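Local atomic coordinates of double Glycine Motif Protease domain from AMS/PCAT Transporter (Lachnospiraceae bacterium C6A11, PDB entry 6MPZ), a protein that probably cleaves the leader peptide from lantibiotic-type precursors after a double-glycine motif, as the C39 cysteine protease domain of a peptide-exporting AMS/PCAT transporter. Residues 17-22 / 31-36. Sequence-based numbering, arbitrary orientation.
Sequences PVIMQM and SLAMVL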
ATOM      1  N   PRO A  17      10.803  -5.678  -2.087  1.00 29.50           N
ATOM      2  CA  PRO A  17      11.007  -6.188  -3.431  1.00 27.90           C
ATOM      3  C   PRO A  17       9.976  -5.658  -4.412  1.00 31.53           C
ATOM      4  O   PRO A  17       8.823  -5.404  -4.014  1.00 30.56           O
ATOM      5  CB  PRO A  17      10.892  -7.697  -3.267  1.00 29.36           C
ATOM      6  CG  PRO A  17      10.265  -7.939  -1.951  1.00 29.96           C
ATOM      7  CD  PRO A  17      10.443  -6.735  -1.114  1.00 27.84           C
ATOM      8  N   VAL A  18      10.409  -5.443  -5.654  1.00 29.01           N
ATOM      9  CA  VAL A  18       9.531  -5.055  -6.742  1.00 32.44           C
ATOM     10  C   VAL A  18       8.719  -6.242  -7.349  1.00 32.17           C
ATOM     11  O   VAL A  18       9.313  -7.217  -7.780  1.00 35.02           O
ATOM     12  CB  VAL A  18      10.365  -4.385  -7.859  1.00 35.01           C
ATOM     13  CG1 VAL A  18       9.525  -4.125  -9.128  1.00 36.85           C
ATOM     14  CG2 VAL A  18      10.978  -3.104  -7.321  1.00 34.21           C
ATOM     15  N   ILE A  19       7.370  -6.140  -7.349  1.00 31.41           N
ATOM     16  CA  ILE A  19       6.446  -7.062  -8.058  1.00 30.76           C
ATOM     17  C   ILE A  19       5.607  -6.224  -8.999  1.00 32.98           C
ATOM     18  O   ILE A  19       4.976  -5.256  -8.554  1.00 34.21           O
ATOM     19  CB  ILE A  19       5.493  -7.807  -7.117  1.00 31.34           C
ATOM     20  CG1 ILE A  19       6.267  -8.696  -6.182  1.00 31.06           C
ATOM     21  CG2 ILE A  19       4.507  -8.682  -7.906  1.00 36.29           C
ATOM     22  CD1 ILE A  19       5.453  -9.359  -5.088  1.00 31.30           C
ATOM     23  N   MET A  20       5.612  -6.551 -10.286  1.00 35.68           N
ATOM     24  CA  MET A  20       4.865  -5.768 -11.281  1.00 42.51           C
ATOM     25  C   MET A  20       3.455  -6.329 -11.363  1.00 46.49           C
ATOM     26  O   MET A  20       3.233  -7.533 -11.127  1.00 55.31           O
ATOM     27  CB  MET A  20       5.547  -5.816 -12.644  1.00 45.60           C
ATOM     28  CG  MET A  20       6.999  -5.340 -12.648  1.00 46.13           C
ATOM     29  SD  MET A  20       7.174  -3.562 -12.344  1.00 50.92           S
ATOM     30  CE  MET A  20       6.426  -2.826 -13.807  1.00 50.94           C
ATOM     31  N   GLN A  21       2.479  -5.465 -11.657  1.00 44.04           N
ATOM     32  CA  GLN A  21       1.138  -5.960 -11.982  1.00 41.45           C
ATOM     33  C   GLN A  21       1.226  -6.648 -13.348  1.00 43.24           C
ATOM     34  O   GLN A  21       1.845  -6.099 -14.277  1.00 34.90           O
ATOM     35  CB  GLN A  21       0.103  -4.842 -12.009  1.00 38.41           C
ATOM     36  CG  GLN A  21       0.266  -3.816 -13.131  1.00 36.50           C
ATOM     37  CD  GLN A  21      -0.522  -2.546 -12.890  1.00 35.20           C
ATOM     38  OE1 GLN A  21      -1.110  -2.365 -11.846  1.00 32.77           O
ATOM     39  NE2 GLN A  21      -0.526  -1.654 -13.865  1.00 35.04           N
ATOM     40  N   MET A  22       0.634  -7.844 -13.469  1.00 45.44           N
ATOM     41  CA  MET A  22       0.621  -8.564 -14.766  1.00 49.38           C
ATOM     42  C   MET A  22      -0.373  -7.952 -15.733  1.00 44.55           C
ATOM     43  O   MET A  22      -0.163  -8.002 -16.926  1.00 47.65           O
ATOM     44  CB  MET A  22       0.327 -10.047 -14.582  1.00 55.13           C
ATOM     45  CG  MET A  22       1.456 -10.775 -13.831  1.00 60.23           C
ATOM     46  SD  MET A  22       3.224 -10.445 -14.287  1.00 75.82           S
ATOM     47  CE  MET A  22       3.379 -10.284 -16.081  1.00 69.91           C
ATOM     48  N   SER A  31       0.483  -4.633  -4.879  1.00 23.74           N
ATOM     49  CA  SER A  31       0.912  -3.807  -3.778  1.00 23.02           C
ATOM     50  C   SER A  31       0.811  -4.640  -2.492  1.00 22.48           C
ATOM     51  O   SER A  31       1.745  -4.647  -1.726  1.00 20.59           O
ATOM     52  CB  SER A  31       0.065  -2.503  -3.650  1.00 22.93           C
ATOM     53  OG  SER A  31       0.209  -1.668  -4.811  1.00 25.37           O
ATOM     54  N   LEU A  32      -0.290  -5.346  -2.249  1.00 22.52           N
ATOM     55  CA  LEU A  32      -0.308  -6.195  -1.023  1.00 25.15           C
ATOM     56  C   LEU A  32       0.740  -7.350  -1.106  1.00 28.09           C
ATOM     57  O   LEU A  32       1.249  -7.806  -0.094  1.00 29.15           O
ATOM     58  CB  LEU A  32      -1.674  -6.754  -0.759  1.00 24.35           C
ATOM     59  CG  LEU A  32      -1.831  -7.669   0.481  1.00 23.10           C
ATOM     60  CD1 LEU A  32      -1.434  -6.992   1.763  1.00 23.79           C
ATOM     61  CD2 LEU A  32      -3.287  -8.082   0.585  1.00 22.61           C
ATOM     62  N   ALA A  33       1.047  -7.824  -2.306  1.00 30.03           N
ATOM     63  CA  ALA A  33       2.012  -8.941  -2.465  1.00 30.71           C
ATOM     64  C   ALA A  33       3.404  -8.495  -1.988  1.00 30.35           C
ATOM     65  O   ALA A  33       4.050  -9.195  -1.189  1.00 28.03           O
ATOM     66  CB  ALA A  33       2.037  -9.460  -3.919  1.00 29.22           C
ATOM     67  N   MET A  34       3.805  -7.291  -2.419  1.00 28.78           N
ATOM     68  CA  MET A  34       5.039  -6.611  -1.955  1.00 24.92           C
ATOM     69  C   MET A  34       5.080  -6.419  -0.453  1.00 25.84           C
ATOM     70  O   MET A  34       6.134  -6.681   0.146  1.00 28.99           O
ATOM     71  CB  MET A  34       5.227  -5.267  -2.649  1.00 23.13           C
ATOM     72  CG  MET A  34       5.583  -5.409  -4.072  1.00 24.50           C
ATOM     73  SD  MET A  34       5.956  -3.929  -5.084  1.00 26.27           S
ATOM     74  CE  MET A  34       4.341  -3.388  -5.569  1.00 25.20           C
ATOM     75  N   VAL A  35       3.973  -5.974   0.157  1.00 26.39           N
ATOM     76  CA  VAL A  35       3.908  -5.857   1.634  1.00 28.44           C
ATOM     77  C   VAL A  35       4.064  -7.227   2.325  1.00 28.18           C
ATOM     78  O   VAL A  35       4.820  -7.355   3.282  1.00 29.54           O
ATOM     79  CB  VAL A  35       2.638  -5.121   2.180  1.00 26.31           C
ATOM     80  CG1 VAL A  35       2.607  -5.129   3.710  1.00 24.96           C
ATOM     81  CG2 VAL A  35       2.596  -3.685   1.730  1.00 26.77           C
ATOM     82  N   LEU A  36       3.357  -8.225   1.828  1.00 27.14           N
ATOM     83  CA  LEU A  36       3.511  -9.606   2.290  1.00 32.07           C
ATOM     84  C   LEU A  36       4.957 -10.140   2.186  1.00 30.77           C
ATOM     85  O   LEU A  36       5.469 -10.757   3.125  1.00 26.05           O
ATOM     86  CB  LEU A  36       2.544 -10.524   1.527  1.00 33.26           C
ATOM     87  CG  LEU A  36       1.064 -10.302   1.930  1.00 32.74           C
ATOM     88  CD1 LEU A  36       0.105 -10.926   0.900  1.00 34.42           C
ATOM     89  CD2 LEU A  36       0.786 -10.827   3.356  1.00 33.51           C
TER
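Met34 of helix 27-38 reaches across to the extended backbone of Pro17, Val18 and Ile19, a worked example of how a flexible thioether can pack against and weakly bond an irregular segment. The polar part of the contact is slight. The backbone N of Ile19 gives a weak hydrogen bond to Met34 SD at 3.5 Å, nearly straight at 166°. Pro17 O makes close van der Waals contact with the same arm, 3.2 Å from Met34 CG and 3.4 Å from Met34 SD. A bend about the CG-SD bond of Met34 (chi3 -84°) brings its methyl CE to 3.6 Å from Ile19 O.

Apolar packing completes the join. The side chains of Ile19 and Met34 slide past each other in opposite directions, with Ile19 CB 3.9 Å from Met34 CG. With CG1 set beside its own backbone N (chi1 -63°) and the chain extended beyond it, Ile19 carries CD1 to the helix surface, where it meets the methyl CB of Ala33 at 3.6 Å. Val18 turns its side chain away from the helix and touches Asp122 instead.

Met34 also packs on Val104 of strand 101-109, and thus lies between the loop and the antiparallel sheet. Farther along the loop, Gln21 rests on Cys27 and His101, which with Asp117 probably form the Cys-His-Asp triad expected of a C39 peptidase; Gln21 also packs on the backbone of the bound peptide. Since the one hydrogen bond across the contact is weak and uses a sulfur acceptor, the loop is probably held on the helix mainly by the close fit of Met34 and Ile19, with the thioether set among backbone polar atoms of the loop, the N-H of Ile19 and the O of Pro17, as well as the Ile19 side chain.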